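Local atomic coordinates of B-agarase (Agarivorans gilvus, PDB entry 5Z6P), a protein that probably hydrolyses the beta-glycosidic linkages of agarose, as a glycoside hydrolase of family 50 with agarase activity. Residues Ser159-Ala171 with Gln209-Ile222. Numbering follows the deposited sequence.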
ATOM      1  N   SER A 159     -13.280   6.645  14.094  1.00 26.94           N
ATOM      2  CA  SER A 159     -13.604   5.232  14.119  1.00 27.92           C
ATOM      3  C   SER A 159     -14.630   4.934  15.214  1.00 30.37           C
ATOM      4  O   SER A 159     -14.688   5.613  16.237  1.00 29.20           O
ATOM      5  CB  SER A 159     -12.344   4.394  14.340  1.00 25.56           C
ATOM      6  OG  SER A 159     -11.429   4.545  13.277  1.00 27.03           O
ATOM      7  N   ASN A 160     -15.455   3.924  14.981  1.00 28.55           N
ATOM      8  CA  ASN A 160     -16.277   3.366  16.036  1.00 29.35           C
ATOM      9  C   ASN A 160     -15.842   1.923  16.207  1.00 28.09           C
ATOM     10  O   ASN A 160     -16.161   1.087  15.383  1.00 29.34           O
ATOM     11  CB  ASN A 160     -17.771   3.445  15.707  1.00 33.75           C
ATOM     12  CG  ASN A 160     -18.143   4.697  14.934  1.00 37.73           C
ATOM     13  OD1 ASN A 160     -18.308   5.775  15.508  1.00 39.54           O
ATOM     14  ND2 ASN A 160     -18.312   4.551  13.627  1.00 36.79           N
ATOM     15  N   PRO A 161     -15.093   1.630  17.271  1.00 27.82           N
ATOM     16  CA  PRO A 161     -14.456   0.318  17.391  1.00 28.62           C
ATOM     17  C   PRO A 161     -15.432  -0.852  17.291  1.00 28.62           C
ATOM     18  O   PRO A 161     -16.503  -0.819  17.883  1.00 30.78           O
ATOM     19  CB  PRO A 161     -13.809   0.372  18.779  1.00 30.04           C
ATOM     20  CG  PRO A 161     -14.512   1.440  19.489  1.00 29.09           C
ATOM     21  CD  PRO A 161     -14.831   2.462  18.451  1.00 26.59           C
ATOM     22  N   CYS A 162     -15.065  -1.849  16.495  1.00 28.55           N
ATOM     23  CA  CYS A 162     -15.711  -3.150  16.529  1.00 31.53           C
ATOM     24  C   CYS A 162     -15.189  -3.922  17.726  1.00 33.74           C
ATOM     25  O   CYS A 162     -14.055  -3.698  18.162  1.00 32.06           O
ATOM     26  CB  CYS A 162     -15.437  -3.946  15.255  1.00 28.96           C
ATOM     27  SG  CYS A 162     -16.051  -3.195  13.765  1.00 30.88           S
ATOM     28  N   PRO A 163     -16.007  -4.836  18.257  1.00 31.79           N
ATOM     29  CA  PRO A 163     -15.503  -5.750  19.279  1.00 37.62           C
ATOM     30  C   PRO A 163     -14.202  -6.406  18.836  1.00 34.03           C
ATOM     31  O   PRO A 163     -14.130  -6.867  17.704  1.00 38.42           O
ATOM     32  CB  PRO A 163     -16.633  -6.776  19.408  1.00 34.90           C
ATOM     33  CG  PRO A 163     -17.855  -6.000  19.087  1.00 31.09           C
ATOM     34  CD  PRO A 163     -17.443  -5.029  18.003  1.00 29.33           C
ATOM     35  N   TRP A 164     -13.180  -6.394  19.685  1.00 35.23           N
ATOM     36  CA  TRP A 164     -11.943  -7.128  19.414  1.00 38.96           C
ATOM     37  C   TRP A 164     -11.740  -8.146  20.545  1.00 41.39           C
ATOM     38  O   TRP A 164     -12.403  -8.051  21.577  1.00 45.54           O
ATOM     39  CB  TRP A 164     -10.742  -6.173  19.293  1.00 38.94           C
ATOM     40  CG  TRP A 164     -10.134  -5.825  20.611  1.00 39.04           C
ATOM     41  CD1 TRP A 164     -10.624  -4.945  21.535  1.00 41.66           C
ATOM     42  CD2 TRP A 164      -8.924  -6.353  21.165  1.00 39.02           C
ATOM     43  NE1 TRP A 164      -9.799  -4.902  22.633  1.00 38.10           N
ATOM     44  CE2 TRP A 164      -8.749  -5.755  22.431  1.00 38.48           C
ATOM     45  CE3 TRP A 164      -7.974  -7.272  20.716  1.00 40.46           C
ATOM     46  CZ2 TRP A 164      -7.666  -6.054  23.251  1.00 30.62           C
ATOM     47  CZ3 TRP A 164      -6.896  -7.561  21.530  1.00 35.51           C
ATOM     48  CH2 TRP A 164      -6.752  -6.955  22.784  1.00 31.54           C
ATOM     49  N   GLY A 165     -10.853  -9.121  20.358  1.00 48.44           N
ATOM     50  CA  GLY A 165     -10.594 -10.122  21.386  1.00 50.29           C
ATOM     51  C   GLY A 165     -11.830 -10.957  21.653  1.00 53.98           C
ATOM     52  O   GLY A 165     -11.945 -11.617  22.698  1.00 57.80           O
ATOM     53  N   THR A 166     -12.759 -10.879  20.704  1.00 51.06           N
ATOM     54  CA  THR A 166     -14.043 -11.564  20.711  1.00 46.76           C
ATOM     55  C   THR A 166     -13.931 -12.905  19.977  1.00 47.14           C
ATOM     56  O   THR A 166     -12.911 -13.162  19.319  1.00 49.06           O
ATOM     57  CB  THR A 166     -15.108 -10.614  20.096  1.00 47.18           C
ATOM     58  OG1 THR A 166     -16.362 -11.270  19.863  1.00 47.38           O
ATOM     59  CG2 THR A 166     -14.583  -9.906  18.860  1.00 40.47           C
ATOM     60  N   LYS A 167     -14.927 -13.779  20.118  1.00 48.10           N
ATOM     61  CA  LYS A 167     -14.847 -15.067  19.432  1.00 52.81           C
ATOM     62  C   LYS A 167     -15.404 -14.931  18.022  1.00 44.63           C
ATOM     63  O   LYS A 167     -14.909 -15.584  17.095  1.00 46.36           O
ATOM     64  CB  LYS A 167     -15.571 -16.168  20.210  1.00 52.04           C
ATOM     65  CG  LYS A 167     -15.303 -17.578  19.659  1.00 53.58           C
ATOM     66  CD  LYS A 167     -14.333 -18.393  20.531  1.00 60.91           C
ATOM     67  CE  LYS A 167     -13.605 -19.468  19.727  1.00 56.91           C
ATOM     68  NZ  LYS A 167     -12.933 -20.484  20.583  1.00 50.18           N
ATOM     69  N   ASP A 168     -16.412 -14.077  17.859  1.00 40.63           N
ATOM     70  CA  ASP A 168     -16.775 -13.624  16.530  1.00 35.55           C
ATOM     71  C   ASP A 168     -15.657 -12.697  16.027  1.00 33.79           C
ATOM     72  O   ASP A 168     -15.239 -11.800  16.739  1.00 29.60           O
ATOM     73  CB  ASP A 168     -18.106 -12.880  16.540  1.00 38.25           C
ATOM     74  CG  ASP A 168     -19.287 -13.760  16.965  1.00 38.73           C
ATOM     75  OD1 ASP A 168     -19.209 -15.014  16.859  1.00 38.35           O
ATOM     76  OD2 ASP A 168     -20.318 -13.180  17.397  1.00 38.63           O
ATOM     77  N   VAL A 169     -15.187 -12.911  14.806  1.00 29.15           N
ATOM     78  CA  VAL A 169     -14.278 -11.996  14.145  1.00 26.80           C
ATOM     79  C   VAL A 169     -15.089 -10.939  13.422  1.00 22.26           C
ATOM     80  O   VAL A 169     -15.937 -11.272  12.587  1.00 22.94           O
ATOM     81  CB  VAL A 169     -13.381 -12.716  13.130  1.00 25.61           C
ATOM     82  CG1 VAL A 169     -12.526 -11.676  12.334  1.00 25.19           C
ATOM     83  CG2 VAL A 169     -12.481 -13.710  13.821  1.00 23.25           C
ATOM     84  N   TYR A 170     -14.841  -9.675  13.746  1.00 22.74           N
ATOM     85  CA  TYR A 170     -15.447  -8.575  13.022  1.00 20.19           C
ATOM     86  C   TYR A 170     -14.581  -8.192  11.821  1.00 18.89           C
ATOM     87  O   TYR A 170     -13.427  -7.826  11.975  1.00 20.60           O
ATOM     88  CB  TYR A 170     -15.660  -7.395  13.961  1.00 22.64           C
ATOM     89  CG  TYR A 170     -16.987  -7.447  14.693  1.00 23.87           C
ATOM     90  CD1 TYR A 170     -17.162  -8.248  15.809  1.00 24.76           C
ATOM     91  CD2 TYR A 170     -18.071  -6.723  14.237  1.00 23.12           C
ATOM     92  CE1 TYR A 170     -18.368  -8.312  16.454  1.00 26.20           C
ATOM     93  CE2 TYR A 170     -19.282  -6.779  14.881  1.00 26.25           C
ATOM     94  CZ  TYR A 170     -19.426  -7.583  15.995  1.00 27.70           C
ATOM     95  OH  TYR A 170     -20.627  -7.673  16.679  1.00 36.07           O
ATOM     96  N   ALA A 171     -15.143  -8.330  10.626  1.00 18.51           N
ATOM     97  CA  ALA A 171     -14.422  -8.078   9.384  1.00 19.23           C
ATOM     98  C   ALA A 171     -13.850  -6.665   9.346  1.00 19.03           C
ATOM     99  O   ALA A 171     -14.451  -5.739   9.853  1.00 18.13           O
ATOM    100  CB  ALA A 171     -15.347  -8.310   8.175  1.00 18.29           C
ATOM    101  N   GLN A 209     -27.229 -11.089  11.863  1.00 30.04           N
ATOM    102  CA  GLN A 209     -27.019 -11.143  13.297  1.00 30.13           C
ATOM    103  C   GLN A 209     -27.005  -9.757  13.910  1.00 30.22           C
ATOM    104  O   GLN A 209     -26.293  -8.872  13.448  1.00 31.05           O
ATOM    105  CB  GLN A 209     -25.715 -11.871  13.614  1.00 30.82           C
ATOM    106  CG  GLN A 209     -25.487 -12.092  15.091  1.00 33.13           C
ATOM    107  CD  GLN A 209     -24.727 -13.370  15.369  1.00 35.65           C
ATOM    108  OE1 GLN A 209     -25.031 -14.426  14.809  1.00 31.70           O
ATOM    109  NE2 GLN A 209     -23.738 -13.286  16.247  1.00 42.41           N
ATOM    110  N   SER A 210     -27.803  -9.587  14.956  1.00 31.50           N
ATOM    111  CA  SER A 210     -27.857  -8.341  15.701  1.00 33.62           C
ATOM    112  C   SER A 210     -26.500  -8.006  16.305  1.00 36.34           C
ATOM    113  O   SER A 210     -25.783  -8.881  16.801  1.00 31.87           O
ATOM    114  CB  SER A 210     -28.909  -8.424  16.803  1.00 39.54           C
ATOM    115  OG  SER A 210     -28.422  -9.170  17.906  1.00 42.81           O
ATOM    116  N   SER A 211     -26.155  -6.727  16.259  1.00 38.43           N
ATOM    117  CA  SER A 211     -24.882  -6.262  16.778  1.00 38.76           C
ATOM    118  C   SER A 211     -25.136  -5.420  18.030  1.00 38.60           C
ATOM    119  O   SER A 211     -25.900  -4.460  17.994  1.00 43.64           O
ATOM    120  CB  SER A 211     -24.132  -5.465  15.701  1.00 35.04           C
ATOM    121  OG  SER A 211     -22.728  -5.598  15.841  1.00 44.02           O
ATOM    122  N   PRO A 212     -24.524  -5.798  19.151  1.00 36.88           N
ATOM    123  CA  PRO A 212     -24.703  -5.028  20.381  1.00 43.92           C
ATOM    124  C   PRO A 212     -23.901  -3.739  20.326  1.00 43.93           C
ATOM    125  O   PRO A 212     -22.845  -3.713  19.695  1.00 48.09           O
ATOM    126  CB  PRO A 212     -24.162  -5.965  21.456  1.00 45.34           C
ATOM    127  CG  PRO A 212     -23.102  -6.727  20.760  1.00 44.35           C
ATOM    128  CD  PRO A 212     -23.568  -6.901  19.329  1.00 38.08           C
ATOM    129  N   ALA A 213     -24.398  -2.685  20.961  1.00 46.49           N
ATOM    130  CA  ALA A 213     -23.667  -1.424  21.018  1.00 47.56           C
ATOM    131  C   ALA A 213     -22.353  -1.609  21.769  1.00 41.95           C
ATOM    132  O   ALA A 213     -22.273  -2.355  22.744  1.00 39.24           O
ATOM    133  CB  ALA A 213     -24.513  -0.344  21.673  1.00 48.86           C
ATOM    134  N   VAL A 214     -21.308  -0.952  21.294  1.00 46.68           N
ATOM    135  CA  VAL A 214     -20.029  -1.027  21.974  1.00 45.64           C
ATOM    136  C   VAL A 214     -19.953   0.095  23.002  1.00 39.03           C
ATOM    137  O   VAL A 214     -20.318   1.225  22.706  1.00 42.90           O
ATOM    138  CB  VAL A 214     -18.846  -0.928  20.982  1.00 44.65           C
ATOM    139  CG1 VAL A 214     -17.570  -1.323  21.657  1.00 35.34           C
ATOM    140  CG2 VAL A 214     -19.085  -1.832  19.769  1.00 42.70           C
ATOM    141  N   ASP A 215     -19.526  -0.247  24.214  1.00 41.99           N
ATOM    142  CA  ASP A 215     -19.173   0.724  25.247  1.00 44.79           C
ATOM    143  C   ASP A 215     -18.363   1.869  24.631  1.00 45.65           C
ATOM    144  O   ASP A 215     -17.389   1.628  23.928  1.00 43.87           O
ATOM    145  CB  ASP A 215     -18.384   0.019  26.366  1.00 42.76           C
ATOM    146  CG  ASP A 215     -17.889   0.969  27.452  1.00 46.47           C
ATOM    147  OD1 ASP A 215     -18.577   1.962  27.766  1.00 48.51           O
ATOM    148  OD2 ASP A 215     -16.800   0.708  28.005  1.00 48.85           O
ATOM    149  N   PRO A 216     -18.779   3.122  24.862  1.00 49.13           N
ATOM    150  CA  PRO A 216     -18.013   4.244  24.298  1.00 47.19           C
ATOM    151  C   PRO A 216     -16.584   4.288  24.828  1.00 41.76           C
ATOM    152  O   PRO A 216     -15.687   4.756  24.135  1.00 43.62           O
ATOM    153  CB  PRO A 216     -18.804   5.477  24.751  1.00 51.07           C
ATOM    154  CG  PRO A 216     -20.173   4.966  25.042  1.00 45.43           C
ATOM    155  CD  PRO A 216     -19.986   3.577  25.569  1.00 48.33           C
ATOM    156  N   ASN A 217     -16.384   3.781  26.037  1.00 39.40           N
ATOM    157  CA  ASN A 217     -15.063   3.723  26.639  1.00 38.78           C
ATOM    158  C   ASN A 217     -14.448   2.346  26.481  1.00 39.56           C
ATOM    159  O   ASN A 217     -13.610   1.937  27.286  1.00 35.54           O
ATOM    160  CB  ASN A 217     -15.135   4.098  28.121  1.00 45.47           C
ATOM    161  CG  ASN A 217     -15.538   5.546  28.332  1.00 49.43           C
ATOM    162  OD1 ASN A 217     -16.390   5.850  29.164  1.00 58.44           O
ATOM    163  ND2 ASN A 217     -14.948   6.443  27.555  1.00 46.49           N
ATOM    164  N   TYR A 218     -14.880   1.640  25.438  1.00 40.08           N
ATOM    165  CA  TYR A 218     -14.425   0.284  25.138  1.00 35.57           C
ATOM    166  C   TYR A 218     -12.907   0.149  25.161  1.00 29.62           C
ATOM    167  O   TYR A 218     -12.375  -0.816  25.692  1.00 32.39           O
ATOM    168  CB  TYR A 218     -14.963  -0.149  23.769  1.00 33.70           C
ATOM    169  CG  TYR A 218     -14.732  -1.598  23.419  1.00 36.99           C
ATOM    170  CD1 TYR A 218     -15.218  -2.612  24.231  1.00 40.42           C
ATOM    171  CD2 TYR A 218     -14.066  -1.952  22.252  1.00 34.91           C
ATOM    172  CE1 TYR A 218     -15.019  -3.932  23.915  1.00 43.39           C
ATOM    173  CE2 TYR A 218     -13.867  -3.271  21.922  1.00 36.85           C
ATOM    174  CZ  TYR A 218     -14.344  -4.258  22.758  1.00 43.20           C
ATOM    175  OH  TYR A 218     -14.148  -5.580  22.437  1.00 49.92           O
ATOM    176  N   LEU A 219     -12.215   1.140  24.612  1.00 25.77           N
ATOM    177  CA  LEU A 219     -10.773   1.043  24.440  1.00 28.79           C
ATOM    178  C   LEU A 219      -9.978   1.878  25.440  1.00 26.41           C
ATOM    179  O   LEU A 219      -8.775   2.070  25.279  1.00 24.15           O
ATOM    180  CB  LEU A 219     -10.403   1.445  23.008  1.00 29.66           C
ATOM    181  CG  LEU A 219     -11.050   0.611  21.894  1.00 28.85           C
ATOM    182  CD1 LEU A 219     -10.651   1.131  20.539  1.00 31.05           C
ATOM    183  CD2 LEU A 219     -10.647  -0.840  22.026  1.00 27.84           C
ATOM    184  N   SER A 220     -10.651   2.368  26.475  1.00 25.57           N
ATOM    185  CA  SER A 220      -9.983   3.134  27.511  1.00 21.57           C
ATOM    186  C   SER A 220      -8.810   2.357  28.080  1.00 22.63           C
ATOM    187  O   SER A 220      -8.940   1.196  28.463  1.00 23.42           O
ATOM    188  CB  SER A 220     -10.972   3.503  28.624  1.00 27.04           C
ATOM    189  OG  SER A 220     -10.303   4.073  29.731  1.00 26.43           O
ATOM    190  N   GLY A 221      -7.653   2.997  28.108  1.00 22.07           N
ATOM    191  CA  GLY A 221      -6.456   2.385  28.658  1.00 18.43           C
ATOM    192  C   GLY A 221      -5.895   1.193  27.896  1.00 22.99           C
ATOM    193  O   GLY A 221      -5.181   0.382  28.480  1.00 22.33           O
ATOM    194  N   ILE A 222      -6.205   1.084  26.605  1.00 19.55           N
ATOM    195  CA  ILE A 222      -5.738  -0.057  25.801  1.00 21.05           C
ATOM    196  C   ILE A 222      -4.258   0.034  25.404  1.00 21.82           C
ATOM    197  O   ILE A 222      -3.663  -0.970  25.008  1.00 20.33           O
ATOM    198  CB  ILE A 222      -6.585  -0.229  24.505  1.00 21.23           C
ATOM    199  CG1 ILE A 222      -6.327  -1.580  23.826  1.00 23.87           C
ATOM    200  CG2 ILE A 222      -6.264   0.839  23.531  1.00 20.81           C
ATOM    201  CD1 ILE A 222      -7.264  -2.655  24.225  1.00 25.59           C
TER
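Tyr218 reaches across to the Pro161-Trp164 loop and, through its hydroxyl, meets the backbone of Trp164: the amide N donates to Tyr218 OH at 3.0 Å, arriving at the edge of the phenol ring with an N-H...O angle of 150°. With CG anti to the backbone N (chi1 -172°), the ring extends far enough to lie against Pro163 CA as well, while Val214 CG1 of its own segment covers one face, offset toward the rim. The Trp164 ring is steeply inclined to it, the planes 76° apart, and Tyr218 CE2 comes to the indole edge, 3.7 Å from Trp164 CD1. Farther along the indole, Ile222 CD1 packs 3.6 Å from Trp164 CZ2, and Phe679 meets the same side chain edge-to-face. Next to the tyrosine in sequence, Leu219 places CD1 3.7 Å from Pro161 CB as the two side chains run past each other in opposite directions. Val214 CG2 touches both Pro161 O and the Pro163 ring. This is the close-packed end, with Leu219 and Ile222 buried.

Toward strands 168-174 and 199-210 the contact thins out, and mostly polar groups meet. Tyr170 OH donates to Ser211 OG over 3.1 Å, nearly in the plane of the phenol, and Pro163 CD sits over the centre of one face of that ring; Ser211 OG is also bonded to Glu140. Beyond it, Asp168 OD2 and Gln209 NE2 are 3.6 Å apart, and Gln209 OE1 turns to Arg207. Pro212, exposed to solvent, only brushes Tyr170 OH.

Within this CBM-like region, the Cys162-Cys151 disulfide anchors the loop on which 211-222 packs. Proline and aromatic side chains make up most of the buried surface, filled in by Val214, Leu219 and Ile222; the contact is thus largely apolar, with two tyrosine hydroxyls adding directional anchors at separate points.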